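Local atomic coordinates of multisubunit Na+/H+ antiporter, D subunit (Anoxybacillus flavithermus, PDB entry 6Z16), a protein that probably exchanges sodium ions for protons across the cell membrane as one subunit of a multisubunit Mrp-type antiporter complex related to respiratory complex I. Residues Lys219-Phe227 and Leu278-Gly286. Sequence-based numbering, arbitrary orientation.
Sequences KGAIFPLYF and LALGTIIIG
The CA atoms of Phe223 and Thr282 are the nearest pair across the two segments, 4.7 Å apart, where the irregular chain that follows Lys219, the end of helix 203-219, runs past helix 268-292. The pairing illustrates how a discontinuous transmembrane helix is accommodated in this antiporter family: helical geometry is lost at Gly220, a cis peptide bond precedes Pro224, and a short helix resumes at 229. The break leaves amides without helical partners, and a neighbouring helix can supply one acceptor. Here Phe223 N donates to Thr282 OG1 at 3.1 Å, nearly straight at 165°, while that hydroxyl donates in turn to Leu278 O, which also accepts the helical bond from Thr282 N on the other face of its carbonyl plane. A valine in place of Thr282 would probably leave the Phe223 amide without this acceptor, weakening the tie between the broken segment and the helix. Phe223 rests CB on Gly281, and a chi1 of 179°, which turns the ring away from the backbone N, brings CD1 to Ile285 CG1; Pro224 CB covers one face of the Phe223 ring. Leu278 CD2 packs on Pro224 CD. Ile285 also meets Tyr226 in a CH-pi contact, CG2 standing 3.7 Å from the ring centroid, opposite the face touched by Phe227 CD1.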
# COMPACT_ATOMS: atom_id res chain seq x y z
N LYS D 219 -42.81 45.94 1.65
CA LYS D 219 -42.90 45.08 0.47
C LYS D 219 -43.94 45.60 -0.51
O LYS D 219 -43.62 45.95 -1.65
CB LYS D 219 -43.22 43.64 0.89
CG LYS D 219 -42.19 43.02 1.80
CD LYS D 219 -40.83 42.93 1.12
CE LYS D 219 -39.86 42.11 1.95
NZ LYS D 219 -39.51 42.79 3.22
N GLY D 220 -45.21 45.66 -0.09
CA GLY D 220 -46.25 46.28 -0.88
C GLY D 220 -46.57 47.65 -0.32
O GLY D 220 -46.91 47.77 0.85
N ALA D 221 -46.48 48.67 -1.18
CA ALA D 221 -46.30 50.05 -0.75
C ALA D 221 -47.53 50.60 -0.02
O ALA D 221 -48.54 50.90 -0.64
CB ALA D 221 -45.97 50.92 -1.95
N ILE D 222 -47.41 50.73 1.30
CA ILE D 222 -48.41 51.37 2.13
C ILE D 222 -47.88 52.76 2.47
O ILE D 222 -46.68 53.03 2.38
CB ILE D 222 -48.67 50.52 3.41
CG1 ILE D 222 -48.95 49.08 3.04
CG2 ILE D 222 -49.87 50.98 4.20
CD1 ILE D 222 -50.11 48.89 2.14
N PHE D 223 -48.77 53.69 2.78
CA PHE D 223 -48.35 54.89 3.48
C PHE D 223 -48.05 54.54 4.94
O PHE D 223 -48.81 53.80 5.56
CB PHE D 223 -49.45 55.96 3.42
CG PHE D 223 -49.11 57.24 4.13
CD1 PHE D 223 -48.29 58.18 3.54
CD2 PHE D 223 -49.63 57.50 5.39
CE1 PHE D 223 -47.98 59.35 4.20
CE2 PHE D 223 -49.32 58.66 6.05
CZ PHE D 223 -48.50 59.59 5.45
N PRO D 224 -46.95 55.05 5.52
CA PRO D 224 -45.90 55.92 4.98
C PRO D 224 -44.63 55.17 4.60
O PRO D 224 -43.54 55.58 4.96
CB PRO D 224 -45.62 56.86 6.14
CG PRO D 224 -45.82 56.00 7.32
CD PRO D 224 -46.92 55.04 6.99
N LEU D 225 -44.79 54.06 3.88
CA LEU D 225 -43.67 53.20 3.50
C LEU D 225 -43.59 53.03 1.99
O LEU D 225 -43.03 52.05 1.51
CB LEU D 225 -43.83 51.84 4.18
CG LEU D 225 -43.92 51.88 5.70
CD1 LEU D 225 -44.31 50.53 6.25
CD2 LEU D 225 -42.61 52.33 6.29
N TYR D 226 -44.16 53.97 1.23
CA TYR D 226 -44.37 53.80 -0.20
C TYR D 226 -43.28 54.45 -1.04
O TYR D 226 -43.30 54.28 -2.26
CB TYR D 226 -45.72 54.39 -0.63
CG TYR D 226 -45.78 55.91 -0.63
CD1 TYR D 226 -46.04 56.60 0.54
CD2 TYR D 226 -45.60 56.64 -1.80
CE1 TYR D 226 -46.09 57.98 0.55
CE2 TYR D 226 -45.63 58.01 -1.80
CZ TYR D 226 -45.88 58.67 -0.62
OH TYR D 226 -45.93 60.04 -0.63
N PHE D 227 -42.38 55.20 -0.42
CA PHE D 227 -41.64 56.26 -1.09
C PHE D 227 -40.64 55.76 -2.12
O PHE D 227 -40.16 56.55 -2.93
CB PHE D 227 -40.91 57.11 -0.05
CG PHE D 227 -41.82 57.84 0.90
CD1 PHE D 227 -42.37 59.06 0.55
CD2 PHE D 227 -42.10 57.31 2.15
CE1 PHE D 227 -43.19 59.73 1.43
CE2 PHE D 227 -42.92 57.99 3.03
CZ PHE D 227 -43.47 59.20 2.66
N LEU D 278 -53.75 53.44 8.15
CA LEU D 278 -52.71 53.31 7.13
C LEU D 278 -53.32 53.15 5.74
O LEU D 278 -52.80 53.70 4.76
CB LEU D 278 -51.79 52.14 7.45
CG LEU D 278 -50.92 52.23 8.70
CD1 LEU D 278 -50.20 50.92 8.94
CD2 LEU D 278 -49.94 53.39 8.63
N ALA D 279 -54.44 52.43 5.64
CA ALA D 279 -55.11 52.25 4.36
C ALA D 279 -55.72 53.55 3.85
O ALA D 279 -55.66 53.83 2.64
CB ALA D 279 -56.19 51.18 4.49
N LEU D 280 -56.33 54.34 4.74
CA LEU D 280 -56.88 55.64 4.33
C LEU D 280 -55.78 56.57 3.83
O LEU D 280 -55.95 57.23 2.80
CB LEU D 280 -57.64 56.29 5.48
CG LEU D 280 -58.94 55.63 5.93
CD1 LEU D 280 -59.52 56.35 7.13
CD2 LEU D 280 -59.94 55.58 4.78
N GLY D 281 -54.64 56.59 4.53
CA GLY D 281 -53.51 57.37 4.04
C GLY D 281 -52.98 56.89 2.71
O GLY D 281 -52.58 57.70 1.86
N THR D 282 -53.00 55.57 2.48
CA THR D 282 -52.52 55.01 1.22
C THR D 282 -53.42 55.42 0.05
O THR D 282 -52.93 55.81 -1.01
CB THR D 282 -52.46 53.49 1.32
OG1 THR D 282 -51.78 53.13 2.52
CG2 THR D 282 -51.70 52.92 0.15
N ILE D 283 -54.74 55.34 0.26
CA ILE D 283 -55.71 55.75 -0.75
C ILE D 283 -55.56 57.22 -1.09
O ILE D 283 -55.57 57.61 -2.27
CB ILE D 283 -57.14 55.42 -0.27
CG1 ILE D 283 -57.35 53.91 -0.18
CG2 ILE D 283 -58.18 56.02 -1.16
CD1 ILE D 283 -58.60 53.53 0.55
N ILE D 284 -55.38 58.07 -0.07
CA ILE D 284 -55.27 59.51 -0.30
C ILE D 284 -53.99 59.85 -1.06
O ILE D 284 -54.01 60.64 -2.01
CB ILE D 284 -55.38 60.27 1.03
CG1 ILE D 284 -56.79 60.12 1.60
CG2 ILE D 284 -55.08 61.74 0.85
CD1 ILE D 284 -56.92 60.60 3.01
N ILE D 285 -52.86 59.22 -0.69
CA ILE D 285 -51.60 59.42 -1.41
C ILE D 285 -51.72 58.98 -2.87
O ILE D 285 -51.28 59.68 -3.79
CB ILE D 285 -50.45 58.67 -0.69
CG1 ILE D 285 -50.08 59.37 0.61
CG2 ILE D 285 -49.24 58.52 -1.58
CD1 ILE D 285 -49.51 60.75 0.42
N GLY D 286 -52.37 57.83 -3.10
CA GLY D 286 -52.53 57.32 -4.45
C GLY D 286 -53.38 58.22 -5.34
O GLY D 286 -53.02 58.48 -6.49